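Local coordinates for protein 3-chlorocatechol 1,2-dioxygenase (Rhodococcus opacus, PDB 2BOY) that probably catalyses the iron(III)-dependent intradiol cleavage of catechols, including chlorinated ones, splitting the bond between the two hydroxyl-bearing carbons with dioxygen, at residues A[47-52]-A[75-80]; A[71-76]-A[221-226]; A[101-106]-A[159-164]; A[118-123]-A[149-154]; A[208-213]-A[230-235]. All coordinates share one frame; numbering follows the deposited sequence.

Interaction 1 of 5, residues A[47-52]-A[75-80]; sequences WPLFLD and QGPYFI. With BHO (benzhydroxamic acid), chain J.
Leu-49 and Tyr-78 meet at a slant, the CD1 methyl of Leu-49 lying 3.8 Å from the phenol oxygen OH of Tyr-78. That methyl also reaches the bound benzhydroxamic acid, where Leu-49 CD1 comes within 3.5 Å of ring carbon C5. With CG anti to the backbone N (chi1 173°), Leu-49 carries its branch off helix 47-54 to meet loop and ligand together. Pro-77 wedges in beside it: its CG is 4.2 Å from Leu-49 CD1 and rests over one face of the Tyr-78 ring, while Pro-77 CD stands 3.6 Å from C1 of the ligand. At the other end, Asp-52 OD2 is pressed to 3.1 Å from Gly-76 C; the adjacent Pro-77 nitrogen has no hydrogen to give, and Asp-52 OD1 is hydrogen-bonded to Tyr-31 OH of the second subunit. The Tyr-78 hydroxyl pairs with Tyr-167, and its ring meets that of the iron ligand Tyr-133. Were Tyr-78 replaced by an alanine, the Tyr-167 hydroxyl would probably lose this mate and the hydroxamate oxygen its neighbouring ring. Packing thus dominates, with one carboxylate oxygen set against a peptide and the hydrogen bonds of Asp-52 OD1 and Tyr-78 OH going to partners outside the two segments, consistent with a largely apolar wall against the ligand's ring.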
# COMPACT_ATOMS: atom_id res chain seq x y z
N TRP A 47 -6.55 -3.07 5.62
CA TRP A 47 -6.16 -1.71 5.18
C TRP A 47 -6.44 -0.62 6.23
O TRP A 47 -5.56 0.16 6.53
CB TRP A 47 -6.75 -1.35 3.80
CG TRP A 47 -5.91 -2.01 2.75
CD1 TRP A 47 -6.25 -3.07 1.96
CD2 TRP A 47 -4.56 -1.68 2.45
NE1 TRP A 47 -5.18 -3.41 1.16
CE2 TRP A 47 -4.13 -2.57 1.44
CE3 TRP A 47 -3.67 -0.71 2.93
CZ2 TRP A 47 -2.84 -2.53 0.91
CZ3 TRP A 47 -2.38 -0.65 2.40
CH2 TRP A 47 -1.98 -1.57 1.38
N PRO A 48 -7.63 -0.56 6.82
CA PRO A 48 -7.87 0.46 7.85
C PRO A 48 -6.90 0.33 9.05
O PRO A 48 -6.37 1.36 9.48
CB PRO A 48 -9.33 0.26 8.25
CG PRO A 48 -9.99 -0.46 7.05
CD PRO A 48 -8.87 -1.31 6.47
N LEU A 49 -6.63 -0.89 9.53
CA LEU A 49 -5.70 -1.06 10.62
C LEU A 49 -4.30 -0.58 10.23
O LEU A 49 -3.69 0.22 10.94
CB LEU A 49 -5.67 -2.54 11.07
CG LEU A 49 -4.60 -2.93 12.11
CD1 LEU A 49 -4.74 -2.18 13.45
CD2 LEU A 49 -4.72 -4.46 12.33
N PHE A 50 -3.78 -1.07 9.11
CA PHE A 50 -2.43 -0.72 8.69
C PHE A 50 -2.29 0.79 8.54
O PHE A 50 -1.34 1.40 9.07
CB PHE A 50 -2.11 -1.39 7.34
CG PHE A 50 -0.81 -0.95 6.76
CD1 PHE A 50 -0.78 -0.26 5.54
CD2 PHE A 50 0.38 -1.17 7.42
CE1 PHE A 50 0.44 0.14 4.99
CE2 PHE A 50 1.60 -0.73 6.88
CZ PHE A 50 1.61 -0.08 5.66
N LEU A 51 -3.23 1.39 7.80
CA LEU A 51 -3.14 2.82 7.54
C LEU A 51 -3.29 3.61 8.84
O LEU A 51 -2.55 4.58 9.06
CB LEU A 51 -4.22 3.25 6.54
CG LEU A 51 -4.01 2.55 5.17
CD1 LEU A 51 -5.23 2.84 4.27
CD2 LEU A 51 -2.70 2.97 4.51
N ASP A 52 -4.25 3.19 9.68
CA ASP A 52 -4.50 3.89 10.94
C ASP A 52 -3.33 3.78 11.90
O ASP A 52 -3.07 4.74 12.65
CB ASP A 52 -5.77 3.40 11.62
CG ASP A 52 -7.02 3.96 10.97
OD1 ASP A 52 -6.93 4.75 9.99
OD2 ASP A 52 -8.15 3.62 11.36
N GLN A 75 -8.94 8.60 15.29
CA GLN A 75 -10.06 7.73 15.63
C GLN A 75 -9.60 6.26 15.80
O GLN A 75 -10.11 5.52 16.65
CB GLN A 75 -11.10 7.77 14.51
CG GLN A 75 -12.37 6.95 14.86
CD GLN A 75 -13.47 7.08 13.85
OE1 GLN A 75 -13.93 6.06 13.31
NE2 GLN A 75 -13.88 8.30 13.56
N GLY A 76 -8.69 5.82 14.93
CA GLY A 76 -8.34 4.40 14.86
C GLY A 76 -9.46 3.60 14.17
O GLY A 76 -10.51 4.16 13.76
N PRO A 77 -9.26 2.30 14.01
CA PRO A 77 -10.15 1.48 13.17
C PRO A 77 -11.23 0.70 13.90
O PRO A 77 -11.94 -0.08 13.24
CB PRO A 77 -9.16 0.48 12.52
CG PRO A 77 -8.21 0.19 13.65
CD PRO A 77 -8.04 1.55 14.41
N TYR A 78 -11.36 0.89 15.21
CA TYR A 78 -12.23 0.05 16.00
C TYR A 78 -13.49 0.70 16.54
O TYR A 78 -14.14 0.12 17.42
CB TYR A 78 -11.45 -0.58 17.18
CG TYR A 78 -10.33 -1.49 16.73
CD1 TYR A 78 -10.34 -2.10 15.46
CD2 TYR A 78 -9.29 -1.77 17.59
CE1 TYR A 78 -9.28 -2.98 15.08
CE2 TYR A 78 -8.24 -2.62 17.22
CZ TYR A 78 -8.25 -3.22 15.99
OH TYR A 78 -7.17 -4.05 15.70
N PHE A 79 -13.86 1.88 16.02
CA PHE A 79 -15.15 2.45 16.42
C PHE A 79 -16.26 1.59 15.84
O PHE A 79 -16.12 1.12 14.70
CB PHE A 79 -15.34 3.87 15.84
CG PHE A 79 -16.70 4.45 16.09
CD1 PHE A 79 -17.12 4.73 17.39
CD2 PHE A 79 -17.55 4.76 15.01
CE1 PHE A 79 -18.39 5.27 17.62
CE2 PHE A 79 -18.84 5.32 15.23
CZ PHE A 79 -19.26 5.57 16.52
N ILE A 80 -17.34 1.41 16.61
CA ILE A 80 -18.55 0.75 16.14
C ILE A 80 -19.79 1.59 16.51
O ILE A 80 -20.04 1.88 17.71
CB ILE A 80 -18.67 -0.70 16.74
CG1 ILE A 80 -17.41 -1.56 16.42
CG2 ILE A 80 -19.98 -1.35 16.27
CD1 ILE A 80 -17.36 -2.22 14.98
C1 BHO J . -6.01 1.90 17.37
C2 BHO J . -5.33 2.92 16.55
C3 BHO J . -4.54 2.50 15.48
C4 BHO J . -4.39 1.12 15.24
C5 BHO J . -5.03 0.18 16.03
C6 BHO J . -5.83 0.56 17.10
C BHO J . -6.86 2.37 18.51
O1 BHO J . -6.57 3.40 19.01
N BHO J . -7.87 1.71 19.05
O2 BHO J . -8.79 1.18 18.41

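Interaction 2 of 5, residues A[71-76]-A[221-226]; sequences QSSIQG and ANAVKP
Lys-225 crosses Gln-71 at about a right angle where two irregular segments of the intradiol dioxygenase fold run antiparallel, one leading toward the first strand of the sheet and the other joining strands 204-210 and 229-236. Its extended chain lays Lys-225 CD 3.4 Å from Gln-71 CD, the amide carbon, and delivers NZ to two oxygens. The bond from Lys-225 NZ to Ser-72 O is 2.8 Å, that from NZ to Gln-71 OE1 3.1 Å, and both come from above the carbonyl planes. A bend at chi2 (58°) folds Gln-71 back, letting OE1 also accept from Ser-72 N on a lone pair. Ser-73 OG donates to Ala-223 O at 3.0 Å, in the carbonyl plane and on a lone pair. Further along, Ile-74 packs CG1 3.7 Å from CB of Ala-223, with CD1 reaching Ala-221 as well; this isoleucine also touches the bound benzhydroxamic acid. In the next shell, Glu-60 of helix 56-64 holds both partners at once, its OE1 in a salt bridge with Lys-225 NZ and its OE2 hydrogen-bonded to Ser-72 OG.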
# COMPACT_ATOMS: atom_id res chain seq x y z
N GLN A 71 -7.88 19.40 22.66
CA GLN A 71 -6.98 18.59 21.88
C GLN A 71 -7.66 17.34 21.30
O GLN A 71 -8.45 16.70 21.97
CB GLN A 71 -5.76 18.19 22.70
CG GLN A 71 -4.66 17.44 21.87
CD GLN A 71 -4.11 18.24 20.67
OE1 GLN A 71 -4.73 18.30 19.61
NE2 GLN A 71 -2.91 18.83 20.84
N SER A 72 -7.32 17.01 20.05
CA SER A 72 -7.98 15.92 19.32
C SER A 72 -6.98 14.80 19.12
O SER A 72 -5.78 15.02 19.33
CB SER A 72 -8.44 16.41 17.94
OG SER A 72 -7.34 17.04 17.30
N SER A 73 -7.44 13.64 18.64
CA SER A 73 -6.52 12.56 18.27
C SER A 73 -7.10 11.65 17.19
O SER A 73 -8.23 11.88 16.73
CB SER A 73 -6.11 11.75 19.50
OG SER A 73 -4.98 10.93 19.15
N ILE A 74 -6.34 10.63 16.78
CA ILE A 74 -6.85 9.72 15.74
C ILE A 74 -8.09 9.01 16.23
O ILE A 74 -8.27 8.81 17.44
CB ILE A 74 -5.80 8.70 15.24
CG1 ILE A 74 -5.46 7.68 16.36
CG2 ILE A 74 -4.49 9.40 14.74
CD1 ILE A 74 -4.57 6.53 15.87
N GLN A 75 -8.94 8.60 15.29
CA GLN A 75 -10.06 7.73 15.63
C GLN A 75 -9.60 6.26 15.80
O GLN A 75 -10.11 5.52 16.65
CB GLN A 75 -11.10 7.77 14.51
CG GLN A 75 -12.37 6.95 14.86
CD GLN A 75 -13.47 7.08 13.85
OE1 GLN A 75 -13.93 6.06 13.31
NE2 GLN A 75 -13.88 8.30 13.56
N GLY A 76 -8.69 5.82 14.93
CA GLY A 76 -8.34 4.40 14.86
C GLY A 76 -9.46 3.60 14.17
O GLY A 76 -10.51 4.16 13.76
N ALA A 221 1.22 3.74 17.22
CA ALA A 221 0.43 4.60 16.33
C ALA A 221 0.81 6.09 16.37
O ALA A 221 0.25 6.89 15.63
CB ALA A 221 -1.08 4.43 16.66
N ASN A 222 1.73 6.47 17.26
CA ASN A 222 2.20 7.88 17.33
C ASN A 222 1.08 8.89 17.57
O ASN A 222 1.11 10.02 17.03
CB ASN A 222 2.99 8.27 16.08
CG ASN A 222 4.36 7.70 16.08
OD1 ASN A 222 4.71 6.87 15.22
ND2 ASN A 222 5.17 8.11 17.06
N ALA A 223 0.10 8.49 18.37
CA ALA A 223 -1.10 9.31 18.55
C ALA A 223 -1.21 9.92 19.95
O ALA A 223 -2.27 10.49 20.30
CB ALA A 223 -2.37 8.46 18.24
N VAL A 224 -0.15 9.83 20.77
CA VAL A 224 -0.22 10.42 22.10
C VAL A 224 0.12 11.91 21.96
O VAL A 224 1.04 12.29 21.24
CB VAL A 224 0.72 9.75 23.12
CG1 VAL A 224 0.81 10.54 24.46
CG2 VAL A 224 0.30 8.30 23.38
N LYS A 225 -0.67 12.74 22.63
CA LYS A 225 -0.35 14.18 22.77
C LYS A 225 -0.41 14.54 24.27
O LYS A 225 -1.16 13.93 25.06
CB LYS A 225 -1.31 15.05 21.91
CG LYS A 225 -1.39 14.63 20.42
CD LYS A 225 -2.37 15.54 19.69
CE LYS A 225 -2.67 15.12 18.22
NZ LYS A 225 -3.73 16.06 17.69
N PRO A 226 0.43 15.50 24.68
CA PRO A 226 0.60 15.77 26.10
C PRO A 226 -0.68 16.28 26.75
O PRO A 226 -0.82 16.06 27.94
CB PRO A 226 1.70 16.84 26.14
CG PRO A 226 1.76 17.45 24.75
CD PRO A 226 1.25 16.37 23.80

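Interaction 3 of 5, residues A[101-106]-A[159-164]; sequences DTLIFR and LRTIVP
Leu-103 and Thr-161 lie side by side and point the same way, with Leu-103 CD2 4.0 Å from Thr-161 CG2. For Thr-161, a chi1 of -177° places OG1 for its hydrogen bond with Gln-126 and turns the methyl to the leucine. Leu-103 meets a second branched neighbour, its CB resting 3.9 Å from CG2 of Val-163. On the other face, Ile-104 bends its chain to bring CD1 3.8 Å from CG of Arg-160, so that the aliphatic stem of the arginine does the touching. These pairs ride on an antiparallel ladder between strands 102-110 and 156-162, part of the mixed sheet that forms the beta core of this enzyme. Leu-103 and Thr-161 exchange two backbone bonds, as do Phe-105 and Leu-159; the N-to-C directions of the two short strand segments are 151° apart. Beyond its CG, Arg-160 turns at chi3, and NE gives a hydrogen to a water at 3.1 Å that in turn donates to Thr-161 O. The ring of Phe-105 packs on Trp-194 and Leu-208.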
# COMPACT_ATOMS: atom_id res chain seq x y z
N ASP A 101 -9.18 -2.73 37.45
CA ASP A 101 -9.32 -1.70 38.45
C ASP A 101 -10.48 -0.78 38.05
O ASP A 101 -10.55 -0.37 36.89
CB ASP A 101 -8.03 -0.87 38.52
CG ASP A 101 -6.80 -1.72 38.90
OD1 ASP A 101 -6.95 -2.61 39.76
OD2 ASP A 101 -5.68 -1.56 38.39
N THR A 102 -11.38 -0.48 38.99
CA THR A 102 -12.51 0.43 38.75
C THR A 102 -12.00 1.83 38.52
O THR A 102 -11.10 2.30 39.21
CB THR A 102 -13.46 0.43 39.97
OG1 THR A 102 -14.12 -0.84 40.02
CG2 THR A 102 -14.63 1.40 39.73
N LEU A 103 -12.57 2.50 37.51
CA LEU A 103 -12.20 3.85 37.19
C LEU A 103 -13.45 4.71 37.24
O LEU A 103 -14.46 4.37 36.57
CB LEU A 103 -11.61 3.93 35.76
CG LEU A 103 -11.28 5.37 35.31
CD1 LEU A 103 -10.21 6.03 36.21
CD2 LEU A 103 -10.87 5.43 33.81
N ILE A 104 -13.39 5.82 37.97
CA ILE A 104 -14.49 6.80 37.96
C ILE A 104 -14.00 7.99 37.20
O ILE A 104 -13.00 8.65 37.59
CB ILE A 104 -14.97 7.18 39.38
CG1 ILE A 104 -15.31 5.92 40.20
CG2 ILE A 104 -16.11 8.18 39.32
CD1 ILE A 104 -16.39 5.00 39.59
N PHE A 105 -14.69 8.29 36.10
CA PHE A 105 -14.26 9.36 35.19
C PHE A 105 -15.24 10.53 35.29
O PHE A 105 -16.44 10.34 35.08
CB PHE A 105 -14.13 8.82 33.75
CG PHE A 105 -13.67 9.86 32.75
CD1 PHE A 105 -14.52 10.89 32.35
CD2 PHE A 105 -12.39 9.79 32.20
CE1 PHE A 105 -14.11 11.88 31.43
CE2 PHE A 105 -11.96 10.75 31.24
CZ PHE A 105 -12.84 11.82 30.89
N ARG A 106 -14.75 11.70 35.72
CA ARG A 106 -15.60 12.88 35.87
C ARG A 106 -15.31 13.79 34.69
O ARG A 106 -14.19 14.35 34.57
CB ARG A 106 -15.28 13.60 37.20
CG ARG A 106 -15.55 12.72 38.42
CD ARG A 106 -15.17 13.36 39.79
NE ARG A 106 -15.26 12.38 40.90
CZ ARG A 106 -16.41 11.88 41.32
NH1 ARG A 106 -17.51 12.30 40.73
NH2 ARG A 106 -16.45 11.00 42.34
N LEU A 159 -18.75 8.84 34.91
CA LEU A 159 -18.82 7.56 34.19
C LEU A 159 -18.02 6.52 34.95
O LEU A 159 -16.85 6.77 35.29
CB LEU A 159 -18.29 7.74 32.75
CG LEU A 159 -18.19 6.48 31.85
CD1 LEU A 159 -19.56 5.88 31.61
CD2 LEU A 159 -17.51 6.80 30.52
N ARG A 160 -18.64 5.36 35.21
CA ARG A 160 -17.92 4.25 35.82
C ARG A 160 -17.47 3.22 34.77
O ARG A 160 -18.26 2.74 33.95
CB ARG A 160 -18.77 3.55 36.88
CG ARG A 160 -18.12 2.31 37.48
CD ARG A 160 -18.84 1.70 38.69
NE ARG A 160 -18.87 0.23 38.57
CZ ARG A 160 -19.99 -0.51 38.57
NH1 ARG A 160 -21.18 0.06 38.71
NH2 ARG A 160 -19.92 -1.84 38.43
N THR A 161 -16.20 2.85 34.83
CA THR A 161 -15.70 1.85 33.93
C THR A 161 -14.54 1.14 34.62
O THR A 161 -14.47 1.13 35.86
CB THR A 161 -15.36 2.51 32.57
OG1 THR A 161 -14.93 1.54 31.66
CG2 THR A 161 -14.20 3.53 32.67
N ILE A 162 -13.70 0.48 33.84
CA ILE A 162 -12.51 -0.19 34.35
C ILE A 162 -11.34 0.41 33.59
O ILE A 162 -11.55 0.91 32.49
CB ILE A 162 -12.72 -1.73 34.17
CG1 ILE A 162 -13.33 -2.28 35.47
CG2 ILE A 162 -11.45 -2.45 33.80
CD1 ILE A 162 -14.23 -3.49 35.27
N VAL A 163 -10.16 0.47 34.19
CA VAL A 163 -8.96 0.95 33.47
C VAL A 163 -8.62 -0.01 32.35
O VAL A 163 -8.39 -1.20 32.62
CB VAL A 163 -7.74 1.16 34.42
CG1 VAL A 163 -6.56 1.73 33.66
CG2 VAL A 163 -8.12 2.09 35.58
N PRO A 164 -8.60 0.46 31.08
CA PRO A 164 -8.28 -0.43 29.97
C PRO A 164 -6.81 -0.83 30.05
O PRO A 164 -6.00 -0.07 30.57
CB PRO A 164 -8.50 0.45 28.69
CG PRO A 164 -8.26 1.90 29.18
CD PRO A 164 -8.77 1.88 30.65
O HOH W 1 -7.64 -2.38 34.88
O HOH W 2 -16.10 -0.69 37.44

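Interaction 4 of 5, residues A[118-123]-A[149-154]; sequences ADVLLD and IRTDEN
Leu-122 and Ile-149 form the regular end of this contact, exchanging two backbone hydrogen bonds as an antiparallel hydrogen-bonded pair; Leu-122 N to Ile-149 O measures 2.9 Å. A third backbone bond, from Thr-151 N to Val-120 O, extends the ladder, and Asp-119 N donates to Thr-151 O beyond it. One bond is made by a side chain: Thr-151 OG1 accepts from Val-120 N at 3.0 Å. With chi1 at 55°, Thr-151 sets OG1 over the backbone of 118-120, where it also bonds Leu-117 O, and places CG2 4.0 Å from the CD1 methyl of Leu-122. Apolar contact otherwise rests on Leu-122 CB and Ile-149 CG1, 3.9 Å apart, with Phe-157 of strand 156-162 packing against both residues.

The charged interaction lies on the exposed face. Asp-119 and Arg-150 form a salt bridge, although the modelled 2.4 Å from OD1 to NH1 is too short to be taken literally. As modelled, OD1 lies at the guanidinium edge with the two planes 80° apart, but this detail is doubtful. Where strands 121-125 and 146-150 give way to loop, then, hydroxyl and ionic bonds join the backbone bonds; those to Val-120 N and Leu-117 O probably fix the rotation of the Thr-151 hydroxyl and tie it to the start of the loop.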
# COMPACT_ATOMS: atom_id res chain seq x y z
N ALA A 118 -24.61 21.78 27.78
CA ALA A 118 -25.52 20.69 28.14
C ALA A 118 -25.93 19.87 26.91
O ALA A 118 -25.92 20.38 25.80
CB ALA A 118 -26.78 21.27 28.84
N ASP A 119 -26.31 18.62 27.12
CA ASP A 119 -26.81 17.74 26.07
C ASP A 119 -25.78 17.48 24.96
O ASP A 119 -26.15 17.28 23.81
CB ASP A 119 -28.10 18.32 25.47
CG ASP A 119 -29.23 18.36 26.50
OD1 ASP A 119 -29.53 17.29 27.07
OD2 ASP A 119 -29.83 19.40 26.82
N VAL A 120 -24.50 17.56 25.30
CA VAL A 120 -23.46 17.09 24.39
C VAL A 120 -23.53 15.58 24.41
O VAL A 120 -23.71 15.00 25.49
CB VAL A 120 -22.04 17.58 24.85
CG1 VAL A 120 -20.93 17.00 23.98
CG2 VAL A 120 -22.00 19.13 24.84
N LEU A 121 -23.44 14.96 23.23
CA LEU A 121 -23.50 13.51 23.15
C LEU A 121 -22.07 13.02 23.03
O LEU A 121 -21.29 13.58 22.23
CB LEU A 121 -24.33 13.03 21.93
CG LEU A 121 -25.88 13.07 21.86
CD1 LEU A 121 -26.59 13.93 22.90
CD2 LEU A 121 -26.38 13.43 20.46
N LEU A 122 -21.71 12.04 23.85
CA LEU A 122 -20.36 11.47 23.80
C LEU A 122 -20.46 9.98 23.57
O LEU A 122 -21.23 9.30 24.26
CB LEU A 122 -19.56 11.73 25.10
CG LEU A 122 -19.24 13.17 25.51
CD1 LEU A 122 -20.37 13.72 26.38
CD2 LEU A 122 -17.93 13.26 26.23
N ASP A 123 -19.73 9.49 22.58
CA ASP A 123 -19.63 8.08 22.28
C ASP A 123 -18.27 7.67 22.82
O ASP A 123 -17.27 8.23 22.40
CB ASP A 123 -19.63 7.90 20.76
CG ASP A 123 -20.56 6.82 20.29
OD1 ASP A 123 -21.29 7.03 19.32
OD2 ASP A 123 -20.62 5.70 20.81
N ILE A 149 -23.26 8.66 26.31
CA ILE A 149 -23.73 9.45 27.44
C ILE A 149 -23.95 10.89 26.99
O ILE A 149 -23.60 11.27 25.84
CB ILE A 149 -22.69 9.42 28.54
CG1 ILE A 149 -21.35 9.77 27.94
CG2 ILE A 149 -22.59 8.00 29.13
CD1 ILE A 149 -20.32 10.18 28.92
N ARG A 150 -24.56 11.68 27.86
CA ARG A 150 -24.90 13.07 27.56
C ARG A 150 -24.39 13.91 28.72
O ARG A 150 -24.49 13.45 29.86
CB ARG A 150 -26.42 13.25 27.51
CG ARG A 150 -27.12 12.64 26.30
CD ARG A 150 -28.65 12.67 26.49
NE ARG A 150 -29.41 13.04 25.29
CZ ARG A 150 -29.75 14.28 24.96
NH1 ARG A 150 -29.35 15.30 25.70
NH2 ARG A 150 -30.48 14.50 23.87
N THR A 151 -23.90 15.13 28.47
CA THR A 151 -23.64 16.04 29.58
C THR A 151 -24.97 16.52 30.14
O THR A 151 -25.98 16.63 29.39
CB THR A 151 -22.82 17.28 29.16
OG1 THR A 151 -23.46 17.97 28.06
CG2 THR A 151 -21.42 16.85 28.65
N ASP A 152 -24.95 16.85 31.44
CA ASP A 152 -26.13 17.34 32.14
C ASP A 152 -26.24 18.85 31.97
O ASP A 152 -25.51 19.43 31.15
CB ASP A 152 -26.11 16.89 33.62
CG ASP A 152 -24.96 17.48 34.41
OD1 ASP A 152 -24.35 18.55 34.05
OD2 ASP A 152 -24.57 16.90 35.48
N GLU A 153 -27.13 19.50 32.73
CA GLU A 153 -27.29 20.98 32.69
C GLU A 153 -26.03 21.73 33.04
O GLU A 153 -25.86 22.92 32.70
CB GLU A 153 -28.33 21.40 33.74
CG GLU A 153 -29.72 21.03 33.33
CD GLU A 153 -30.77 21.63 34.27
OE1 GLU A 153 -30.45 22.27 35.33
OE2 GLU A 153 -31.92 21.46 33.90
N ASN A 154 -25.15 21.09 33.77
CA ASN A 154 -23.91 21.75 34.12
C ASN A 154 -22.76 21.37 33.21
O ASN A 154 -21.63 21.71 33.51
CB ASN A 154 -23.54 21.45 35.58
CG ASN A 154 -24.62 21.93 36.54
OD1 ASN A 154 -25.15 23.03 36.38
ND2 ASN A 154 -24.95 21.11 37.53
O HOH W 3 -28.77 16.83 29.44

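Interaction 5 of 5, residues A[208-213]-A[230-235]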
# COMPACT_ATOMS: atom_id res chain seq x y z
N LEU A 208 -7.93 9.58 25.49
CA LEU A 208 -7.26 10.02 26.73
C LEU A 208 -6.44 8.84 27.25
O LEU A 208 -6.91 7.73 27.20
CB LEU A 208 -8.30 10.46 27.78
CG LEU A 208 -9.12 11.68 27.31
CD1 LEU A 208 -10.30 11.98 28.24
CD2 LEU A 208 -8.22 12.92 27.15
N TYR A 209 -5.22 9.12 27.69
CA TYR A 209 -4.23 8.12 28.11
C TYR A 209 -3.97 8.30 29.60
O TYR A 209 -4.48 9.23 30.20
CB TYR A 209 -2.94 8.38 27.36
CG TYR A 209 -3.11 8.38 25.85
CD1 TYR A 209 -3.31 9.57 25.16
CD2 TYR A 209 -3.06 7.18 25.13
CE1 TYR A 209 -3.48 9.57 23.78
CE2 TYR A 209 -3.24 7.17 23.74
CZ TYR A 209 -3.44 8.37 23.09
OH TYR A 209 -3.59 8.38 21.72
N PHE A 210 -3.22 7.40 30.21
CA PHE A 210 -3.00 7.41 31.68
C PHE A 210 -1.53 7.71 31.93
O PHE A 210 -0.67 7.00 31.41
CB PHE A 210 -3.44 6.07 32.25
CG PHE A 210 -4.88 5.78 32.00
CD1 PHE A 210 -5.28 5.03 30.90
CD2 PHE A 210 -5.86 6.33 32.82
CE1 PHE A 210 -6.61 4.82 30.66
CE2 PHE A 210 -7.19 6.11 32.58
CZ PHE A 210 -7.57 5.35 31.49
N GLU A 211 -1.27 8.83 32.62
CA GLU A 211 0.07 9.38 32.91
C GLU A 211 1.12 8.31 33.20
O GLU A 211 2.22 8.30 32.66
CB GLU A 211 -0.03 10.19 34.20
CG GLU A 211 0.41 11.61 34.04
CD GLU A 211 -0.16 12.47 35.13
OE1 GLU A 211 -0.39 11.95 36.25
OE2 GLU A 211 -0.38 13.65 34.84
N ASN A 212 0.73 7.40 34.08
CA ASN A 212 1.65 6.43 34.65
C ASN A 212 1.82 5.18 33.76
O ASN A 212 2.57 4.28 34.11
CB ASN A 212 1.09 6.06 36.03
CG ASN A 212 -0.18 6.90 36.39
OD1 ASN A 212 -0.33 7.35 37.53
ND2 ASN A 212 -1.08 7.11 35.40
N GLY A 213 1.15 5.16 32.61
CA GLY A 213 0.99 3.93 31.86
C GLY A 213 2.19 3.59 31.00
O GLY A 213 2.93 4.47 30.56
N LEU A 230 -3.97 11.71 31.40
CA LEU A 230 -4.78 11.87 32.61
C LEU A 230 -3.96 11.49 33.83
O LEU A 230 -3.10 10.62 33.74
CB LEU A 230 -5.97 10.91 32.58
CG LEU A 230 -6.98 11.06 31.44
CD1 LEU A 230 -7.99 9.90 31.50
CD2 LEU A 230 -7.71 12.40 31.48
N SER A 231 -4.26 12.15 34.94
CA SER A 231 -3.74 11.74 36.25
C SER A 231 -4.82 10.98 37.00
O SER A 231 -5.99 11.36 36.98
CB SER A 231 -3.31 12.96 37.06
OG SER A 231 -4.41 13.82 37.29
N LEU A 232 -4.42 9.92 37.67
CA LEU A 232 -5.30 9.05 38.44
C LEU A 232 -5.06 9.27 39.94
O LEU A 232 -3.89 9.32 40.39
CB LEU A 232 -4.92 7.61 38.13
CG LEU A 232 -5.79 6.74 37.23
CD1 LEU A 232 -6.67 7.55 36.28
CD2 LEU A 232 -4.95 5.66 36.53
N ASP A 233 -6.15 9.40 40.69
CA ASP A 233 -6.08 9.40 42.16
C ASP A 233 -6.60 8.08 42.69
O ASP A 233 -7.67 7.62 42.31
CB ASP A 233 -6.90 10.56 42.74
CG ASP A 233 -6.31 11.93 42.40
OD1 ASP A 233 -5.08 12.00 42.16
OD2 ASP A 233 -6.99 12.98 42.37
N LYS A 234 -5.83 7.46 43.58
CA LYS A 234 -6.26 6.20 44.18
C LYS A 234 -7.17 6.49 45.36
O LYS A 234 -6.76 7.18 46.30
CB LYS A 234 -5.04 5.40 44.62
CG LYS A 234 -5.32 3.93 44.88
CD LYS A 234 -4.05 3.20 45.29
CE LYS A 234 -4.36 1.76 45.62
NZ LYS A 234 -3.56 1.25 46.79
N ILE A 235 -8.39 5.97 45.32
CA ILE A 235 -9.37 6.16 46.40
C ILE A 235 -9.60 4.85 47.14
O ILE A 235 -10.07 3.88 46.57
CB ILE A 235 -10.73 6.65 45.83
CG1 ILE A 235 -10.59 7.94 44.99
CG2 ILE A 235 -11.79 6.76 46.97
CD1 ILE A 235 -9.76 9.06 45.61
O HOH W 4 -1.47 9.85 37.82
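Leu-230 slots between Leu-208 and Phe-210 in the close-packed half of this contact. Its CD1 lies 3.8 Å from CB of Leu-208, the two side chains crossing at about a right angle, and 4.0 Å from CE2 of Phe-210, which runs alongside it. From the next position but one, Leu-232 brings CD1 to the edge of the same ring, 3.8 Å from Phe-210 CD2. Phe-105 and Tyr-247, from strands 102-110 and 241-250, pack on Leu-230 too. Shortening Leu-230 to an alanine is likely to open a gap beside the Phe-210 ring and cost Leu-208 CB this contact.

The outer half is far looser. Glu-211 and Asn-212, in the type I turn that ends at Gly-213, are exposed, as is Ser-231, and a water stands between the segments: it donates to Glu-211 OE1 and to Asn-212 OD1, both at 2.8 Å, and accepts from Leu-232 N. The backbone spans both halves, for Leu-230 N donates to Tyr-209 O and Leu-230 O accepts from Glu-211 N, each at 2.8 Å. Leu-230 thus bonds to the residues flanking Phe-210, the signature of a parallel bridge, here joining strands 204-210 and 229-236 in the mixed sheet of the dioxygenase core.

In the fold
Interactions 1 and 2 are buried and lie nearest the centre of the chain; they share Gln-75 and Gly-76 and both line the ligand pocket, the first mainly by apolar packing, the second with a lysine and a serine bonded to loop oxygens. Interactions 3, 4 and 5 belong to one mixed sheet and are only partly buried, with antiparallel ladders in 3 and 4 and a single parallel bridge in 5. Interactions 3 and 5 merge in a common apolar layer, Leu-103 against Leu-232 and Phe-105 against Leu-208, whereas interaction 4 carries an ionic pair on its exposed side. Tyr-209 links interaction 5 to the pocket region, its hydroxyl bonded to Arg-188 and weakly to Ala-223 O of interaction 2.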